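Local coordinates for protein polysialic acid O-acetyltransferase (Escherichia coli, PDB 3JQY) that catalyses the O-acetylation of capsular polysialic acid with acetyl-CoA as donor, acting on long sialic acid polymers, at residues B[64-70]-B[86-92]; B[124-128]-B[161-166]; B[168-172]-B[218-222]; B[190-196]-B[206-211]. All coordinates share one frame; numbering follows the deposited sequence. Where two conformers were deposited one is given.

Interactions 1, 2 and 4 pair coils of the left-handed beta-helix; interaction 3 brings the C-terminal segment 218-222 back onto a coil. Interactions 1, 2 and 3 come in series along the chain, with interaction 4 nested inside the loop of interaction 3. Interactions 1 and 2 lie on the same parallel sheet, which holds strands 63-66, 85-88, 126-129 and 164-166; their centres are 19 Å apart. Interactions 3 and 4, with centres 15 Å apart, share a second sheet and touch through Trp171 O and Ile190 N, 2.8 Å apart, a probable hydrogen bond. Interactions 1 and 4 are 28 Å apart between centres. Interactions 3 and 4 meet other subunits, so this half also serves trimer assembly.

Interaction 1 (B[64-70]-B[86-92]); sequences LIIEDDV and VRIHKNS
Glu67 reaches over to the next coil, where it meets Arg87 and Lys90, and its side chain can be followed atom by atom. Glu67 CB lies 3.6 Å from Lys90 N, and Glu67 CG passes 3.5 Å from Ile88 O. Because CG sits beside the backbone N and anti to the carbonyl carbon (chi1 -58°), the extended chain carries its carboxylate onto the second segment. There the oxygens divide the work. Glu67 OE1 accepts Lys90 N at 2.9 Å, the donor standing 47° above the carboxylate plane. OE2 forms the salt bridge: Arg87 grips this one oxygen side-on, with NE at 2.9 Å and NH2 at 2.7 Å from Glu67 OE2. Both bonds lie in the guanidinium plane, although the carboxylate is turned 46° from it. The His89 ring, its ND1 bonded to Ile108 O, places NE2 over a guanidinium face. Beneath this polar layer the strands run parallel, joined by bonds such as Ile65 N to Val86 O at 2.8 Å. Leu64, Ile66, Val86 and Ile88 fill the opposite, buried face, where Leu64 and Ile66 also meet Phe42 of strand 41-44. Type II turns Glu67-Val70 and His89-Ser92 follow the strands on both coils, and one water donates to both Asp69 O and Ser92 O. In-register parallel strands, each followed by such a turn, are the signature of the left-handed beta-helix of hexapeptide-repeat transferases.

Interaction 2 (B[124-128]-B[161-166]); sequences KCNVT and AKDIII
The Asp163 carboxylate and the Asn126 amide lie side by side, pointing the same way, with their planes 43° apart. One side of the carboxylate receives the backbone of the other segment: Asn126 N donates to Asp163 OD1 at 2.8 Å, from 61° above the carboxylate plane. Asp163 CG stands beside its own backbone N (chi1 -64°), which brings OD1 back toward the first segment. At the other oxygen, Asp163 OD2 comes within 3.4 Å of Asn126 OD1, two acceptors that are not hydrogen-bonded. Replacing Asp163 by an alanine would probably leave Asn126 N without this acceptor and the start of the strand pairing less firmly held. Beyond it the bonds are those of parallel strands, from Ile164 N to Asn126 O at 3.0 Å through to Ile166 N on Thr128 O at 2.8 Å. Ile165 CD1 folds back to rest 3.8 Å from Thr128 CB, while Cys125 SG meets Ala161 CB at 3.9 Å. Val127 and Ile164 turn to the buried face and pack on Leu141 of strand 139-142; Ile164 and Ile166 also touch Ile178 of strand 176-178. Strand 126-129 lies between strands 105-108 and 164-166 in one sheet of the beta-helix.

Interaction 3 (B[168-172]-B[218-222]); sequences SYVWV and IIWAR
Tyr169 OH donates to Trp220 O across 2.6 Å, the shortest polar bond of the contact. The same hydroxyl accepts from a water 2.9 Å from Tyr169 OH, and that water in turn accepts the amide of Arg222. A second bond runs the other way: Trp220 NE1 donates to Tyr169 O at 3.0 Å, approaching from 62° above the carbonyl plane but close to the plane of its own indole. Between these two bonds the rings form an offset stack, planes 14° apart, with Trp220 CZ2 over the rim of the tyrosine ring, 3.6 Å from Tyr169 CD1. Trp220 CG lies between its backbone N and carbonyl carbon (chi1 62°), a position that turns the indole into the first segment. Its opposite face is met by Trp171 CB, a CH-pi contact 3.7 Å from the centroid of the Trp220 five-membered ring. Ile219 CG1 touches the tyrosine ring edge 3.9 Å from Tyr169 CE2. Tyr169 also stacks on Tyr238 of helix 233-245. Trp171, the third member of this aromatic cluster, meets His147 of a second subunit edge-to-face, a residue that probably binds acetyl-CoA, and Ile219 and Trp220 pair antiparallel with a strand of that subunit, so the sheet runs on across the interface. Chemically, then, a buried indole is clasped on both faces while its N-H is satisfied, so both its tilt and its rotation are fixed beside the subunit interface.

Interaction 4 (B[190-196]-B[206-211]); sequences IGYGSIV and AAGNPA
This is a backbone-led pairing of successive coils near the C-terminal end of the beta-helix, where segment 190-196 turns a corner against strand 204-208 and the loop after it. Gly191 N donates to Ala206 O at 2.8 Å, the end of the parallel pairing of Ile190 with Ala206. Beyond the type II turn Gly191-Ser194, pairing resumes through Ile195 N to Gly208 O and Ala211 N to Ile195 O, each 2.9 Å. At the corner Ser194 OG donates to Gly191 O at 2.7 Å and weakly accepts Gly208 N at 3.4 Å. A water links Tyr192 O to Gly208 N, 3.0 Å from the latter. Glycine suits position 191, since a CB there would collide with Ala207 CB. Asn209 lies side by side with Ile195, its CG anti to the backbone N (chi1 176°), and its amide flanks the isoleucine, with Asn209 ND2 3.6 Å from Ile195 CD1. The same ND2 makes a weak hydrogen bond to Gly193 O of a third subunit. An alanine in place of Asn209 is likely to uncover one flank of Ile195 and lose that link between subunits. Val196 CG2 lies 3.9 Å from CB of Ala211, which follows Pro210 and its cis peptide bond. The chemistry implies a corner shaped by Gly191 and backbone bonds, in which one amide has both an apolar duty within the chain and a polar one between subunits.

Interaction 1 (B[64-70]-B[86-92])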
loop_
_atom_site.group_PDB
_atom_site.type_symbol
_atom_site.label_atom_id
_atom_site.label_comp_id
_atom_site.label_asym_id
_atom_site.label_seq_id
_atom_site.Cartn_x
_atom_site.Cartn_y
_atom_site.Cartn_z
ATOM N N LEU B 64 -8.113 19.470 -23.322
ATOM C CA LEU B 64 -6.823 19.129 -22.727
ATOM C C LEU B 64 -5.781 20.103 -23.256
ATOM O O LEU B 64 -5.623 20.245 -24.471
ATOM C CB LEU B 64 -6.416 17.703 -23.088
ATOM C CG LEU B 64 -4.982 17.290 -22.735
ATOM C CD1 LEU B 64 -4.750 17.403 -21.239
ATOM C CD2 LEU B 64 -4.677 15.881 -23.223
ATOM N N ILE B 65 -5.086 20.767 -22.340
ATOM C CA ILE B 65 -4.013 21.691 -22.684
ATOM C C ILE B 65 -2.737 21.226 -22.000
ATOM O O ILE B 65 -2.700 21.086 -20.775
ATOM C CB ILE B 65 -4.297 23.105 -22.152
ATOM C CG1 ILE B 65 -5.543 23.692 -22.807
ATOM C CG2 ILE B 65 -3.072 24.017 -22.366
ATOM C CD1 ILE B 65 -6.081 24.900 -22.072
ATOM N N ILE B 66 -1.697 20.976 -22.783
ATOM C CA ILE B 66 -0.398 20.652 -22.207
ATOM C C ILE B 66 0.619 21.628 -22.776
ATOM O O ILE B 66 0.772 21.730 -23.990
ATOM C CB ILE B 66 0.034 19.213 -22.549
ATOM C CG1 ILE B 66 -1.040 18.208 -22.125
ATOM C CG2 ILE B 66 1.386 18.896 -21.895
ATOM C CD1 ILE B 66 -0.667 16.763 -22.376
ATOM N N GLU B 67 1.313 22.347 -21.901
ATOM C CA GLU B 67 2.165 23.447 -22.349
ATOM C C GLU B 67 3.548 22.995 -22.826
ATOM O O GLU B 67 3.900 21.819 -22.727
ATOM C CB GLU B 67 2.265 24.516 -21.256
ATOM C CG GLU B 67 0.891 25.068 -20.853
ATOM C CD GLU B 67 0.967 26.226 -19.879
ATOM O OE1 GLU B 67 2.082 26.551 -19.417
ATOM O OE2 GLU B 67 -0.098 26.822 -19.584
ATOM N N ASP B 68 4.307 23.940 -23.376
ATOM C CA ASP B 68 5.671 23.673 -23.827
ATOM C C ASP B 68 6.511 23.136 -22.669
ATOM O O ASP B 68 6.288 23.492 -21.503
ATOM C CB ASP B 68 6.323 24.960 -24.341
ATOM C CG ASP B 68 5.877 25.345 -25.749
ATOM O OD1 ASP B 68 5.198 24.546 -26.430
ATOM O OD2 ASP B 68 6.226 26.467 -26.182
ATOM N N ASP B 69 7.475 22.283 -23.006
ATOM C CA ASP B 69 8.491 21.808 -22.070
ATOM C C ASP B 69 7.968 20.955 -20.922
ATOM O O ASP B 69 8.653 20.766 -19.920
ATOM C CB ASP B 69 9.316 22.979 -21.539
ATOM C CG ASP B 69 10.068 23.694 -22.645
ATOM O OD1 ASP B 69 10.464 23.018 -23.613
ATOM O OD2 ASP B 69 10.251 24.923 -22.550
ATOM N N VAL B 70 6.762 20.426 -21.084
ATOM C CA VAL B 70 6.263 19.429 -20.162
ATOM C C VAL B 70 6.822 18.069 -20.584
ATOM O O VAL B 70 6.982 17.797 -21.775
ATOM C CB VAL B 70 4.722 19.424 -20.162
ATOM C CG1 VAL B 70 4.183 18.308 -19.264
ATOM C CG2 VAL B 70 4.202 20.782 -19.716
ATOM N N VAL B 86 -8.582 19.903 -18.522
ATOM C CA VAL B 86 -7.319 19.509 -17.905
ATOM C C VAL B 86 -6.216 20.393 -18.482
ATOM O O VAL B 86 -6.070 20.500 -19.705
ATOM C CB VAL B 86 -6.981 18.022 -18.174
ATOM C CG1 VAL B 86 -5.609 17.654 -17.597
ATOM C CG2 VAL B 86 -8.063 17.108 -17.592
ATOM N N ARG B 87 -5.453 21.040 -17.605
ATOM C CA ARG B 87 -4.359 21.889 -18.053
ATOM C C ARG B 87 -3.098 21.551 -17.292
ATOM O O ARG B 87 -3.079 21.569 -16.054
ATOM C CB ARG B 87 -4.678 23.371 -17.859
ATOM C CG ARG B 87 -3.545 24.297 -18.294
ATOM C CD ARG B 87 -3.894 25.771 -18.031
ATOM N NE ARG B 87 -2.808 26.671 -18.431
ATOM C CZ ARG B 87 -2.834 27.995 -18.285
ATOM N NH1 ARG B 87 -3.891 28.586 -17.742
ATOM N NH2 ARG B 87 -1.797 28.730 -18.678
ATOM N N ILE B 88 -2.047 21.243 -18.039
ATOM C CA ILE B 88 -0.763 20.914 -17.446
ATOM C C ILE B 88 0.241 22.000 -17.815
ATOM O O ILE B 88 0.572 22.180 -18.983
ATOM C CB ILE B 88 -0.283 19.536 -17.913
ATOM C CG1 ILE B 88 -1.321 18.468 -17.547
ATOM C CG2 ILE B 88 1.077 19.205 -17.306
ATOM C CD1 ILE B 88 -0.946 17.065 -17.965
ATOM N N HIS B 89 0.711 22.726 -16.807
ATOM C CA HIS B 89 1.547 23.910 -17.030
ATOM C C HIS B 89 3.000 23.582 -17.376
ATOM O O HIS B 89 3.495 22.494 -17.086
ATOM C CB HIS B 89 1.525 24.818 -15.798
ATOM C CG HIS B 89 0.275 25.631 -15.652
ATOM N ND1 HIS B 89 -0.940 25.079 -15.307
ATOM C CD2 HIS B 89 0.063 26.965 -15.767
ATOM C CE1 HIS B 89 -1.850 26.035 -15.232
ATOM N NE2 HIS B 89 -1.267 27.188 -15.507
ATOM N N LYS B 90 3.683 24.558 -17.973
ATOM C CA LYS B 90 5.037 24.369 -18.495
ATOM C C LYS B 90 6.050 23.844 -17.485
ATOM O O LYS B 90 5.962 24.122 -16.284
ATOM C CB LYS B 90 5.550 25.685 -19.094
ATOM C CG LYS B 90 5.480 26.853 -18.130
ATOM C CD LYS B 90 6.334 28.033 -18.603
ATOM C CE LYS B 90 5.862 28.580 -19.941
ATOM N NZ LYS B 90 6.693 29.741 -20.392
ATOM N N ASN B 91 6.998 23.063 -17.996
ATOM C CA ASN B 91 8.157 22.595 -17.241
ATOM C C ASN B 91 7.838 21.591 -16.139
ATOM O O ASN B 91 8.676 21.302 -15.291
ATOM C CB ASN B 91 8.947 23.776 -16.691
ATOM C CG ASN B 91 9.640 24.557 -17.784
ATOM O OD1 ASN B 91 10.531 24.040 -18.453
ATOM N ND2 ASN B 91 9.225 25.802 -17.981
ATOM N N SER B 92 6.628 21.054 -16.154
ATOM C CA SER B 92 6.249 20.008 -15.215
ATOM C C SER B 92 6.648 18.644 -15.771
ATOM O O SER B 92 6.968 18.513 -16.952
ATOM C CB SER B 92 4.743 20.047 -14.952
ATOM O OG SER B 92 4.019 19.960 -16.168
HETATM O O HOH W 1 9.671 19.163 -17.906
HETATM O O HOH W 2 11.114 26.630 -20.501
#

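Interaction 2 (B[124-128]-B[161-166])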
loop_
_atom_site.group_PDB
_atom_site.type_symbol
_atom_site.label_atom_id
_atom_site.label_comp_id
_atom_site.label_asym_id
_atom_site.label_seq_id
_atom_site.Cartn_x
_atom_site.Cartn_y
_atom_site.Cartn_z
ATOM N N LYS B 124 -17.527 15.739 -11.376
ATOM C CA LYS B 124 -18.029 17.112 -11.345
ATOM C C LYS B 124 -17.382 17.886 -10.208
ATOM O O LYS B 124 -18.059 18.510 -9.388
ATOM C CB LYS B 124 -19.556 17.140 -11.214
ATOM C CG LYS B 124 -20.157 18.529 -11.426
ATOM C CD LYS B 124 -21.675 18.482 -11.595
ATOM C CE LYS B 124 -22.090 18.563 -13.064
ATOM N NZ LYS B 124 -21.769 17.338 -13.855
ATOM N N CYS B 125 -16.057 17.835 -10.156
ATOM C CA CYS B 125 -15.323 18.560 -9.131
ATOM C C CYS B 125 -13.922 18.908 -9.625
ATOM O O CYS B 125 -13.583 18.662 -10.780
ATOM C CB CYS B 125 -15.271 17.772 -7.817
ATOM S SG CYS B 125 -14.337 16.234 -7.895
ATOM N N ASN B 126 -13.114 19.495 -8.755
ATOM C CA ASN B 126 -11.830 20.030 -9.194
ATOM C C ASN B 126 -10.685 19.428 -8.415
ATOM O O ASN B 126 -10.777 19.259 -7.204
ATOM C CB ASN B 126 -11.814 21.548 -9.034
ATOM C CG ASN B 126 -12.962 22.220 -9.767
ATOM O OD1 ASN B 126 -13.568 23.167 -9.264
ATOM N ND2 ASN B 126 -13.275 21.718 -10.955
ATOM N N VAL B 127 -9.610 19.094 -9.115
ATOM C CA VAL B 127 -8.384 18.692 -8.449
ATOM C C VAL B 127 -7.279 19.591 -8.974
ATOM O O VAL B 127 -7.094 19.711 -10.178
ATOM C CB VAL B 127 -8.048 17.211 -8.697
ATOM C CG1 VAL B 127 -6.673 16.892 -8.145
ATOM C CG2 VAL B 127 -9.111 16.313 -8.048
ATOM N N THR B 128 -6.573 20.251 -8.062
ATOM C CA THR B 128 -5.572 21.240 -8.436
ATOM C C THR B 128 -4.267 20.966 -7.705
ATOM O O THR B 128 -4.265 20.690 -6.502
ATOM C CB THR B 128 -6.036 22.655 -8.057
ATOM O OG1 THR B 128 -7.172 23.012 -8.856
ATOM C CG2 THR B 128 -4.919 23.657 -8.289
ATOM N N ALA B 161 -18.872 14.245 -4.137
ATOM C CA ALA B 161 -17.487 14.579 -4.453
ATOM C C ALA B 161 -17.164 15.989 -3.982
ATOM O O ALA B 161 -18.033 16.871 -3.995
ATOM C CB ALA B 161 -17.233 14.446 -5.949
ATOM N N LYS B 162 -15.912 16.199 -3.577
ATOM C CA LYS B 162 -15.443 17.498 -3.093
ATOM C C LYS B 162 -14.014 17.761 -3.582
ATOM O O LYS B 162 -13.199 16.837 -3.650
ATOM C CB LYS B 162 -15.502 17.562 -1.570
ATOM C CG LYS B 162 -16.914 17.396 -1.003
ATOM C CD LYS B 162 -16.968 17.733 0.481
ATOM C CE LYS B 162 -18.394 17.632 1.013
ATOM N NZ LYS B 162 -19.372 18.341 0.135
ATOM N N ASP B 163 -13.725 19.017 -3.912
ATOM C CA ASP B 163 -12.442 19.398 -4.510
ATOM C C ASP B 163 -11.223 19.020 -3.666
ATOM O O ASP B 163 -11.257 19.063 -2.436
ATOM C CB ASP B 163 -12.375 20.915 -4.743
ATOM C CG ASP B 163 -13.406 21.418 -5.738
ATOM O OD1 ASP B 163 -14.116 20.613 -6.373
ATOM O OD2 ASP B 163 -13.500 22.652 -5.885
ATOM N N ILE B 164 -10.129 18.691 -4.345
ATOM C CA ILE B 164 -8.837 18.550 -3.684
ATOM C C ILE B 164 -7.929 19.666 -4.179
ATOM O O ILE B 164 -7.824 19.904 -5.376
ATOM C CB ILE B 164 -8.182 17.180 -3.982
ATOM C CG1 ILE B 164 -9.002 16.066 -3.330
ATOM C CG2 ILE B 164 -6.762 17.151 -3.454
ATOM C CD1 ILE B 164 -8.704 14.677 -3.846
ATOM N N ILE B 165 -7.283 20.356 -3.252
ATOM C CA ILE B 165 -6.453 21.505 -3.600
ATOM C C ILE B 165 -5.094 21.380 -2.935
ATOM O O ILE B 165 -4.967 21.546 -1.723
ATOM C CB ILE B 165 -7.114 22.839 -3.175
ATOM C CG1 ILE B 165 -8.531 22.941 -3.740
ATOM C CG2 ILE B 165 -6.273 24.023 -3.638
ATOM C CD1 ILE B 165 -8.611 22.823 -5.245
ATOM N N ILE B 166 -4.085 21.049 -3.730
ATOM C CA ILE B 166 -2.718 21.018 -3.237
ATOM C C ILE B 166 -2.046 22.339 -3.596
ATOM O O ILE B 166 -1.896 22.669 -4.764
ATOM C CB ILE B 166 -1.940 19.828 -3.829
ATOM C CG1 ILE B 166 -2.691 18.522 -3.544
ATOM C CG2 ILE B 166 -0.512 19.790 -3.282
ATOM C CD1 ILE B 166 -2.112 17.315 -4.227
#

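Interaction 3 (B[168-172]-B[218-222])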
loop_
_atom_site.group_PDB
_atom_site.type_symbol
_atom_site.label_atom_id
_atom_site.label_comp_id
_atom_site.label_asym_id
_atom_site.label_seq_id
_atom_site.Cartn_x
_atom_site.Cartn_y
_atom_site.Cartn_z
ATOM N N SER B 168 0.858 25.427 -3.879
ATOM C CA SER B 168 2.205 25.437 -4.427
ATOM C C SER B 168 3.212 24.993 -3.379
ATOM O O SER B 168 3.033 25.223 -2.183
ATOM C CB SER B 168 2.565 26.833 -4.950
ATOM O OG SER B 168 1.763 27.166 -6.073
ATOM N N TYR B 169 4.273 24.350 -3.848
ATOM C CA TYR B 169 5.410 23.976 -3.012
ATOM C C TYR B 169 5.018 23.004 -1.892
ATOM O O TYR B 169 5.325 23.219 -0.717
ATOM C CB TYR B 169 6.143 25.214 -2.465
ATOM C CG TYR B 169 7.581 24.909 -2.110
ATOM C CD1 TYR B 169 8.475 24.514 -3.090
ATOM C CD2 TYR B 169 8.033 24.983 -0.796
ATOM C CE1 TYR B 169 9.791 24.207 -2.790
ATOM C CE2 TYR B 169 9.370 24.685 -0.479
ATOM C CZ TYR B 169 10.235 24.297 -1.486
ATOM O OH TYR B 169 11.550 23.988 -1.207
ATOM N N VAL B 170 4.345 21.930 -2.288
ATOM C CA VAL B 170 4.020 20.835 -1.383
ATOM C C VAL B 170 4.767 19.572 -1.793
ATOM O O VAL B 170 4.888 19.270 -2.978
ATOM C CB VAL B 170 2.501 20.564 -1.358
ATOM C CG1 VAL B 170 2.191 19.268 -0.620
ATOM C CG2 VAL B 170 1.784 21.738 -0.700
ATOM N N TRP B 171 5.271 18.843 -0.799
ATOM C CA TRP B 171 5.911 17.552 -1.023
ATOM C C TRP B 171 4.937 16.465 -0.586
ATOM O O TRP B 171 4.619 16.348 0.606
ATOM C CB TRP B 171 7.220 17.473 -0.232
ATOM C CG TRP B 171 7.875 16.103 -0.191
ATOM C CD1 TRP B 171 7.612 15.037 -0.997
ATOM C CD2 TRP B 171 8.924 15.686 0.695
ATOM N NE1 TRP B 171 8.423 13.970 -0.662
ATOM C CE2 TRP B 171 9.242 14.349 0.372
ATOM C CE3 TRP B 171 9.621 16.314 1.732
ATOM C CZ2 TRP B 171 10.217 13.626 1.059
ATOM C CZ3 TRP B 171 10.598 15.597 2.406
ATOM C CH2 TRP B 171 10.884 14.268 2.069
ATOM N N VAL B 172 4.410 15.710 -1.550
ATOM C CA VAL B 172 3.568 14.568 -1.214
ATOM C C VAL B 172 4.404 13.298 -1.357
ATOM O O VAL B 172 4.950 13.008 -2.420
ATOM C CB VAL B 172 2.289 14.484 -2.063
ATOM C CG1 VAL B 172 1.439 13.286 -1.622
ATOM C CG2 VAL B 172 1.467 15.771 -1.931
ATOM N N ILE B 218 7.274 23.968 9.716
ATOM C CA ILE B 218 8.323 23.380 8.888
ATOM C C ILE B 218 8.184 23.746 7.415
ATOM O O ILE B 218 7.144 24.239 6.976
ATOM C CB ILE B 218 8.357 21.833 9.016
ATOM C CG1 ILE B 218 7.029 21.217 8.560
ATOM C CG2 ILE B 218 8.650 21.426 10.442
ATOM C CD1 ILE B 218 6.965 20.895 7.085
ATOM N N ILE B 219 9.251 23.492 6.666
ATOM C CA ILE B 219 9.267 23.645 5.217
ATOM C C ILE B 219 10.326 22.681 4.679
ATOM O O ILE B 219 11.269 22.337 5.392
ATOM C CB ILE B 219 9.577 25.100 4.800
ATOM C CG1 ILE B 219 9.159 25.344 3.348
ATOM C CG2 ILE B 219 11.057 25.434 5.013
ATOM C CD1 ILE B 219 9.139 26.816 2.952
ATOM N N TRP B 220 10.163 22.240 3.436
ATOM C CA TRP B 220 11.051 21.234 2.840
ATOM C C TRP B 220 11.841 21.822 1.679
ATOM O O TRP B 220 11.533 22.911 1.200
ATOM C CB TRP B 220 10.216 20.055 2.324
ATOM C CG TRP B 220 9.259 20.495 1.252
ATOM C CD1 TRP B 220 8.057 21.116 1.433
ATOM C CD2 TRP B 220 9.449 20.391 -0.167
ATOM N NE1 TRP B 220 7.478 21.395 0.216
ATOM C CE2 TRP B 220 8.312 20.961 -0.783
ATOM C CE3 TRP B 220 10.461 19.856 -0.975
ATOM C CZ2 TRP B 220 8.158 21.010 -2.172
ATOM C CZ3 TRP B 220 10.310 19.915 -2.362
ATOM C CH2 TRP B 220 9.170 20.488 -2.941
ATOM N N ALA B 221 12.858 21.093 1.225
ATOM C CA ALA B 221 13.568 21.455 0.004
ATOM C C ALA B 221 13.918 20.205 -0.790
ATOM O O ALA B 221 13.970 19.100 -0.243
ATOM C CB ALA B 221 14.828 22.259 0.325
ATOM N N ARG B 222 14.169 20.384 -2.083
ATOM C CA ARG B 222 14.437 19.255 -2.962
ATOM C C ARG B 222 15.875 18.740 -2.812
ATOM O O ARG B 222 16.107 17.531 -2.769
ATOM C CB ARG B 222 14.143 19.645 -4.410
ATOM C CG ARG B 222 13.840 18.474 -5.329
ATOM C CD ARG B 222 13.433 18.960 -6.714
ATOM N NE ARG B 222 12.055 19.445 -6.783
ATOM C CZ ARG B 222 11.045 18.726 -7.266
ATOM N NH1 ARG B 222 9.818 19.230 -7.318
ATOM N NH2 ARG B 222 11.270 17.494 -7.706
HETATM O O HOH W 3 13.364 22.992 -3.170
#

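Interaction 4 (B[190-196]-B[206-211])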
loop_
_atom_site.group_PDB
_atom_site.type_symbol
_atom_site.label_atom_id
_atom_site.label_comp_id
_atom_site.label_asym_id
_atom_site.label_seq_id
_atom_site.Cartn_x
_atom_site.Cartn_y
_atom_site.Cartn_z
ATOM N N ILE B 190 3.532 15.713 3.159
ATOM C CA ILE B 190 2.705 14.558 3.514
ATOM C C ILE B 190 3.594 13.319 3.539
ATOM O O ILE B 190 4.257 13.000 2.551
ATOM C CB ILE B 190 1.544 14.324 2.517
ATOM C CG1 ILE B 190 0.674 15.579 2.385
ATOM C CG2 ILE B 190 0.700 13.123 2.956
ATOM C CD1 ILE B 190 0.087 16.071 3.708
ATOM N N GLY B 191 3.607 12.621 4.668
ATOM C CA GLY B 191 4.518 11.505 4.846
ATOM C C GLY B 191 4.148 10.257 4.080
ATOM O O GLY B 191 2.969 10.002 3.804
ATOM N N TYR B 192 5.167 9.468 3.745
ATOM C CA TYR B 192 4.980 8.154 3.137
ATOM C C TYR B 192 3.816 7.414 3.771
ATOM O O TYR B 192 3.690 7.392 5.000
ATOM C CB TYR B 192 6.238 7.290 3.329
ATOM C CG TYR B 192 6.003 5.859 2.905
ATOM C CD1 TYR B 192 6.354 5.423 1.634
ATOM C CD2 TYR B 192 5.380 4.958 3.759
ATOM C CE1 TYR B 192 6.109 4.120 1.229
ATOM C CE2 TYR B 192 5.129 3.657 3.365
ATOM C CZ TYR B 192 5.491 3.246 2.100
ATOM O OH TYR B 192 5.241 1.951 1.712
ATOM N N GLY B 193 2.973 6.802 2.940
ATOM C CA GLY B 193 1.972 5.867 3.426
ATOM C C GLY B 193 0.710 6.510 3.974
ATOM O O GLY B 193 -0.200 5.816 4.429
ATOM N N SER B 194 0.644 7.834 3.933
ATOM C CA SER B 194 -0.495 8.527 4.533
ATOM C C SER B 194 -1.799 8.303 3.770
ATOM O O SER B 194 -1.795 8.098 2.562
ATOM C CB SER B 194 -0.219 10.032 4.604
ATOM O OG SER B 194 0.882 10.298 5.456
ATOM N N ILE B 195 -2.914 8.354 4.493
ATOM C CA ILE B 195 -4.207 8.623 3.874
ATOM C C ILE B 195 -4.748 9.882 4.533
ATOM O O ILE B 195 -5.057 9.894 5.722
ATOM C CB ILE B 195 -5.204 7.449 4.002
ATOM C CG1 ILE B 195 -4.647 6.213 3.283
ATOM C CG2 ILE B 195 -6.558 7.856 3.422
ATOM C CD1 ILE B 195 -5.620 5.037 3.163
ATOM N N VAL B 196 -4.814 10.955 3.751
ATOM C CA VAL B 196 -5.179 12.271 4.257
ATOM C C VAL B 196 -6.662 12.516 4.028
ATOM O O VAL B 196 -7.135 12.495 2.885
ATOM C CB VAL B 196 -4.369 13.375 3.556
ATOM C CG1 VAL B 196 -4.716 14.737 4.152
ATOM C CG2 VAL B 196 -2.868 13.092 3.657
ATOM N N ALA B 206 2.375 16.116 7.933
ATOM C CA ALA B 206 1.304 15.228 8.367
ATOM C C ALA B 206 1.613 13.806 7.919
ATOM O O ALA B 206 2.227 13.604 6.869
ATOM C CB ALA B 206 -0.019 15.675 7.778
ATOM N N ALA B 207 1.174 12.830 8.704
ATOM C CA ALA B 207 1.357 11.426 8.363
ATOM C C ALA B 207 0.367 10.550 9.119
ATOM O O ALA B 207 -0.189 10.964 10.136
ATOM C CB ALA B 207 2.803 10.974 8.651
ATOM N N GLY B 208 0.155 9.334 8.616
ATOM C CA GLY B 208 -0.730 8.382 9.264
ATOM C C GLY B 208 -1.914 7.971 8.408
ATOM O O GLY B 208 -2.138 8.513 7.321
ATOM N N ASN B 209 -2.669 6.999 8.906
ATOM C CA ASN B 209 -3.913 6.576 8.279
ATOM C C ASN B 209 -4.953 6.352 9.368
ATOM O O ASN B 209 -4.983 5.287 9.981
ATOM C CB ASN B 209 -3.714 5.271 7.503
ATOM C CG ASN B 209 -5.018 4.748 6.909
ATOM O OD1 ASN B 209 -6.013 5.466 6.870
ATOM N ND2 ASN B 209 -5.005 3.507 6.418
ATOM N N PRO B 210 -5.794 7.366 9.629
ATOM C CA PRO B 210 -5.821 8.651 8.914
ATOM C C PRO B 210 -4.684 9.577 9.336
ATOM O O PRO B 210 -4.177 9.488 10.456
ATOM C CB PRO B 210 -7.156 9.251 9.344
ATOM C CG PRO B 210 -7.384 8.703 10.708
ATOM C CD PRO B 210 -6.759 7.325 10.740
ATOM N N ALA B 211 -4.294 10.479 8.440
ATOM C CA ALA B 211 -3.164 11.352 8.704
ATOM C C ALA B 211 -3.485 12.368 9.799
ATOM O O ALA B 211 -4.633 12.815 9.943
ATOM C CB ALA B 211 -2.726 12.055 7.416
HETATM O O HOH W 4 1.690 7.335 6.982
#